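Nucleoprotein (PDB 4JNG) encapsidates the viral RNA genome, shielding it from nucleases in a helical nucleocapsid that serves as template for transcription and replication. Local coordinates at residues Y99-I104 / D153-Y158; T107-V112 / D136-Y141. One frame throughout, in Å; residues are numbered along the deposited sequence.

Contact 1: residues Y99-I104 / D153-Y158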
# COMPACT_ATOMS: atom_id res chain seq x y z
N TYR B 99 -31.68 3.28 1.28
CA TYR B 99 -33.02 3.35 1.87
C TYR B 99 -33.32 4.75 2.39
O TYR B 99 -34.36 5.30 2.07
CB TYR B 99 -33.21 2.31 2.97
CG TYR B 99 -33.13 0.86 2.53
CD1 TYR B 99 -33.27 0.48 1.19
CD2 TYR B 99 -32.91 -0.14 3.47
CE1 TYR B 99 -33.20 -0.85 0.81
CE2 TYR B 99 -32.84 -1.48 3.09
CZ TYR B 99 -32.99 -1.82 1.77
OH TYR B 99 -32.92 -3.15 1.42
N LEU B 100 -32.39 5.34 3.14
CA LEU B 100 -32.58 6.68 3.74
C LEU B 100 -32.73 7.77 2.68
O LEU B 100 -33.58 8.65 2.82
CB LEU B 100 -31.45 7.05 4.71
CG LEU B 100 -31.44 6.39 6.09
CD1 LEU B 100 -30.13 6.70 6.80
CD2 LEU B 100 -32.62 6.82 6.97
N ALA B 101 -31.92 7.70 1.63
CA ALA B 101 -32.06 8.60 0.48
C ALA B 101 -33.45 8.48 -0.14
O ALA B 101 -34.09 9.48 -0.45
CB ALA B 101 -30.99 8.33 -0.56
N ARG B 102 -33.90 7.24 -0.32
CA ARG B 102 -35.21 6.96 -0.87
C ARG B 102 -36.32 7.47 0.06
O ARG B 102 -37.35 7.96 -0.40
CB ARG B 102 -35.36 5.46 -1.11
CG ARG B 102 -36.76 4.97 -1.40
CD ARG B 102 -37.26 5.37 -2.77
NE ARG B 102 -37.68 4.17 -3.48
CZ ARG B 102 -38.86 3.58 -3.36
NH1 ARG B 102 -39.82 4.06 -2.56
NH2 ARG B 102 -39.10 2.48 -4.05
N TRP B 103 -36.12 7.32 1.37
CA TRP B 103 -37.08 7.82 2.34
C TRP B 103 -37.21 9.34 2.24
O TRP B 103 -38.32 9.86 2.22
CB TRP B 103 -36.71 7.39 3.76
CG TRP B 103 -37.56 8.02 4.82
CD1 TRP B 103 -38.83 7.67 5.16
CD2 TRP B 103 -37.21 9.12 5.65
NE1 TRP B 103 -39.29 8.48 6.17
CE2 TRP B 103 -38.32 9.39 6.48
CE3 TRP B 103 -36.07 9.92 5.77
CZ2 TRP B 103 -38.32 10.41 7.43
CZ3 TRP B 103 -36.07 10.94 6.71
CH2 TRP B 103 -37.19 11.18 7.52
N ILE B 104 -36.08 10.04 2.14
CA ILE B 104 -36.08 11.50 2.02
C ILE B 104 -36.85 11.91 0.77
O ILE B 104 -37.69 12.82 0.83
CB ILE B 104 -34.65 12.09 1.96
CG1 ILE B 104 -33.91 11.86 3.29
CG2 ILE B 104 -34.69 13.59 1.68
CD1 ILE B 104 -32.41 12.01 3.18
N ASP B 153 -35.75 4.06 -10.68
CA ASP B 153 -37.08 4.65 -10.91
C ASP B 153 -37.33 5.90 -10.05
O ASP B 153 -37.78 6.93 -10.57
CB ASP B 153 -38.18 3.60 -10.62
CG ASP B 153 -39.59 4.14 -10.83
OD1 ASP B 153 -40.03 5.02 -10.05
OD2 ASP B 153 -40.28 3.67 -11.76
N ALA B 154 -37.03 5.80 -8.76
CA ALA B 154 -37.26 6.87 -7.81
C ALA B 154 -36.33 8.06 -8.00
O ALA B 154 -36.70 9.20 -7.68
CB ALA B 154 -37.14 6.34 -6.38
N PHE B 155 -35.12 7.80 -8.49
CA PHE B 155 -34.13 8.86 -8.69
C PHE B 155 -33.93 9.20 -10.17
O PHE B 155 -32.90 9.74 -10.55
CB PHE B 155 -32.79 8.50 -8.04
CG PHE B 155 -32.87 8.36 -6.54
CD1 PHE B 155 -32.99 9.48 -5.72
CD2 PHE B 155 -32.82 7.11 -5.95
CE1 PHE B 155 -33.06 9.35 -4.34
CE2 PHE B 155 -32.89 6.97 -4.57
CZ PHE B 155 -33.01 8.09 -3.76
N ASP B 156 -34.93 8.87 -10.99
CA ASP B 156 -34.97 9.27 -12.39
C ASP B 156 -33.62 9.05 -13.07
O ASP B 156 -33.04 9.97 -13.63
CB ASP B 156 -35.39 10.75 -12.50
CG ASP B 156 -36.83 10.97 -12.04
OD1 ASP B 156 -37.72 10.18 -12.41
OD2 ASP B 156 -37.07 11.97 -11.33
N PHE B 157 -33.12 7.81 -12.95
CA PHE B 157 -31.89 7.36 -13.61
C PHE B 157 -30.59 8.07 -13.21
O PHE B 157 -29.53 7.75 -13.75
CB PHE B 157 -32.04 7.40 -15.14
CG PHE B 157 -32.79 6.22 -15.71
CD1 PHE B 157 -32.19 4.97 -15.78
CD2 PHE B 157 -34.09 6.37 -16.19
CE1 PHE B 157 -32.88 3.89 -16.31
CE2 PHE B 157 -34.77 5.30 -16.72
CZ PHE B 157 -34.17 4.05 -16.78
N TYR B 158 -30.63 9.01 -12.27
CA TYR B 158 -29.43 9.81 -11.98
C TYR B 158 -28.22 9.01 -11.50
O TYR B 158 -27.10 9.28 -11.93
CB TYR B 158 -29.75 10.97 -11.02
CG TYR B 158 -30.40 12.13 -11.73
CD1 TYR B 158 -29.72 12.79 -12.75
CD2 TYR B 158 -31.68 12.56 -11.41
CE1 TYR B 158 -30.30 13.86 -13.43
CE2 TYR B 158 -32.26 13.62 -12.08
CZ TYR B 158 -31.57 14.27 -13.08
OH TYR B 158 -32.14 15.32 -13.75
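R102 and A154 bring the two backbones nearest, with R102 CA 7.2 Å from A154 CA. Residues 99-104 are regular turns of helix 93-110, whereas 153-158 is a loop of two overlapping turns, a type I turn from D153 to D156, closed by a weak hydrogen bond, and a type I' turn from F155 to Y158, in which D156 and F157 take up left-handed backbone angles. F157 sits at the N-cap of helix 158-168, into which the loop leads. This is helix-to-loop packing within the helix-rich fold of the orthobunyavirus nucleoprotein, with its nearest atom about 7 Å from the bound RNA.

F155 reaches furthest across. With CG beside its backbone N (chi1 -63°), the flat side chain runs from the loop to the helix and meets it edge-on. The ring's CZ stands 3.7 Å from A101 C, which lies near the ring plane, and equally close to R102 N. Alanine suits position 101, because its short side chain permits a phenyl edge to come down on the helix backbone itself; A101 CB touches the same CZ at 3.8 Å. L142 packs against F155 as well, extending the apolar surroundings of the ring.

R102 stands beside this edge-on contact. Its CG is anti to the backbone N (chi1 168°), and bends further out carry the guanidinium to salt bridges with E21 and D106 and a cation-pi contact with Y24. These acidic partners probably offset its charge, and at this contact the loop meets the stem of the side chain and its NE. A154, small enough to lie close alongside, offers its methyl group there: CB rests 3.7 Å from R102 CD and 3.7 Å from R102 NE, oblique to the guanidinium plane.

Contact 2: residues T107-V112 / D136-Y141; sequences TCKASV and DGYTMY
The ring of Y138 leans across to C108 and K109, so that its two ends meet different neighbours. Near its base, CD2 lies 4.3 Å from C108 CB; at its far end, OH lies 3.7 Å from K109 CG and 3.8 Å from K109 CB. C108 CB and K109 CB both approach the ring obliquely, and the lysine chain runs at a slant to the tyrosine. CG of Y138 sits between its backbone N and carbonyl carbon (chi1 74°), which turns the ring toward the neighbouring helix. The methyl CG2 of the next residue, T139, lies over one face of the ring, 3.4 Å above its plane and toward the rim. This is packing between helices, with Y138 in the first turn of helix 138-142 projecting onto the C-terminal part of helix 93-110. G137 supplies the N-cap, at a positive phi of 97° that a residue with no side chain adopts without strain. Cysteine is compact enough for C108 to fit here while also meeting L115 and A118 of helix 112-121. K109 suits an exposed place: its aliphatic root lies against the tyrosine hydroxyl, and from CG the extended chain carries NZ away from helix 138-142.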
# COMPACT_ATOMS: atom_id res chain seq x y z
N THR B 107 -40.51 11.48 1.10
CA THR B 107 -41.05 12.54 1.94
C THR B 107 -41.06 13.89 1.21
O THR B 107 -41.92 14.72 1.47
CB THR B 107 -40.25 12.67 3.25
OG1 THR B 107 -40.07 11.37 3.84
CG2 THR B 107 -40.98 13.57 4.23
N CYS B 108 -40.11 14.10 0.30
CA CYS B 108 -39.95 15.38 -0.39
C CYS B 108 -40.85 15.51 -1.61
O CYS B 108 -41.27 16.62 -1.96
CB CYS B 108 -38.49 15.58 -0.82
SG CYS B 108 -37.40 16.03 0.54
N LYS B 109 -41.12 14.38 -2.25
CA LYS B 109 -42.01 14.32 -3.40
C LYS B 109 -43.41 14.81 -3.03
O LYS B 109 -44.09 15.41 -3.85
CB LYS B 109 -42.09 12.89 -3.93
CG LYS B 109 -42.82 12.75 -5.25
CD LYS B 109 -43.01 11.30 -5.64
CE LYS B 109 -43.82 11.17 -6.91
NZ LYS B 109 -43.60 9.86 -7.59
N ALA B 110 -43.83 14.53 -1.80
CA ALA B 110 -45.20 14.80 -1.37
C ALA B 110 -45.48 16.29 -1.17
O ALA B 110 -46.50 16.79 -1.63
CB ALA B 110 -45.52 14.02 -0.10
N SER B 111 -44.56 16.99 -0.49
CA SER B 111 -44.85 18.34 -0.01
C SER B 111 -43.70 19.34 -0.10
O SER B 111 -42.57 19.06 0.33
CB SER B 111 -45.33 18.26 1.44
OG SER B 111 -44.33 17.70 2.26
N VAL B 112 -44.03 20.51 -0.62
CA VAL B 112 -43.10 21.64 -0.71
C VAL B 112 -42.47 21.96 0.66
O VAL B 112 -41.29 22.28 0.74
CB VAL B 112 -43.83 22.87 -1.30
CG1 VAL B 112 -43.02 24.15 -1.13
CG2 VAL B 112 -44.14 22.63 -2.78
N ASP B 136 -30.55 21.80 -7.84
CA ASP B 136 -30.70 20.95 -9.02
C ASP B 136 -31.84 19.94 -8.89
O ASP B 136 -32.03 19.10 -9.77
CB ASP B 136 -29.38 20.23 -9.31
CG ASP B 136 -28.31 21.17 -9.83
OD1 ASP B 136 -28.60 22.01 -10.71
OD2 ASP B 136 -27.15 21.06 -9.37
N GLY B 137 -32.60 20.01 -7.79
CA GLY B 137 -33.72 19.10 -7.58
C GLY B 137 -33.33 17.93 -6.70
O GLY B 137 -32.18 17.48 -6.71
N TYR B 138 -34.31 17.44 -5.94
CA TYR B 138 -34.07 16.38 -4.96
C TYR B 138 -33.58 15.07 -5.58
O TYR B 138 -32.76 14.38 -4.98
CB TYR B 138 -35.32 16.14 -4.09
CG TYR B 138 -36.44 15.42 -4.79
CD1 TYR B 138 -37.18 16.03 -5.81
CD2 TYR B 138 -36.78 14.11 -4.45
CE1 TYR B 138 -38.20 15.36 -6.46
CE2 TYR B 138 -37.80 13.44 -5.09
CZ TYR B 138 -38.51 14.07 -6.09
OH TYR B 138 -39.53 13.39 -6.73
N THR B 139 -34.03 14.74 -6.79
CA THR B 139 -33.69 13.45 -7.41
C THR B 139 -32.22 13.39 -7.83
O THR B 139 -31.58 12.36 -7.69
CB THR B 139 -34.59 13.09 -8.61
OG1 THR B 139 -34.29 13.93 -9.73
CG2 THR B 139 -36.05 13.20 -8.26
N MET B 140 -31.68 14.50 -8.33
CA MET B 140 -30.27 14.54 -8.74
C MET B 140 -29.35 14.56 -7.53
O MET B 140 -28.37 13.80 -7.46
CB MET B 140 -29.98 15.75 -9.63
CG MET B 140 -28.64 15.64 -10.33
SD MET B 140 -28.30 16.93 -11.53
CE MET B 140 -26.52 16.81 -11.54
N TYR B 141 -29.67 15.44 -6.58
CA TYR B 141 -28.87 15.65 -5.37
C TYR B 141 -28.82 14.40 -4.49
O TYR B 141 -27.76 14.03 -4.00
CB TYR B 141 -29.45 16.82 -4.56
CG TYR B 141 -28.60 17.24 -3.38
CD1 TYR B 141 -27.46 18.00 -3.57
CD2 TYR B 141 -28.95 16.90 -2.08
CE1 TYR B 141 -26.67 18.40 -2.51
CE2 TYR B 141 -28.17 17.30 -1.00
CZ TYR B 141 -27.03 18.05 -1.22
OH TYR B 141 -26.25 18.44 -0.15

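In the fold
Helix 93-110 supplies the first segment of both contacts: residues 99-104 for contact 1 and, about two turns later, 107-112 for contact 2. The chain then runs through helix 112-121 and comes back at 136-141, where contact 2 closes a loop with 23 residues between its segments. It continues past helix 138-142 to 153-158, closing the larger loop of contact 1, which has 48 residues in between, so contact 2 is nested inside contact 1. The returning segments also touch each other, Y158 CE2 lying 3.1 Å from T139 OG1. Helix 93-110 is thus tied to both helix 138-142 and the loop entering helix 158-168.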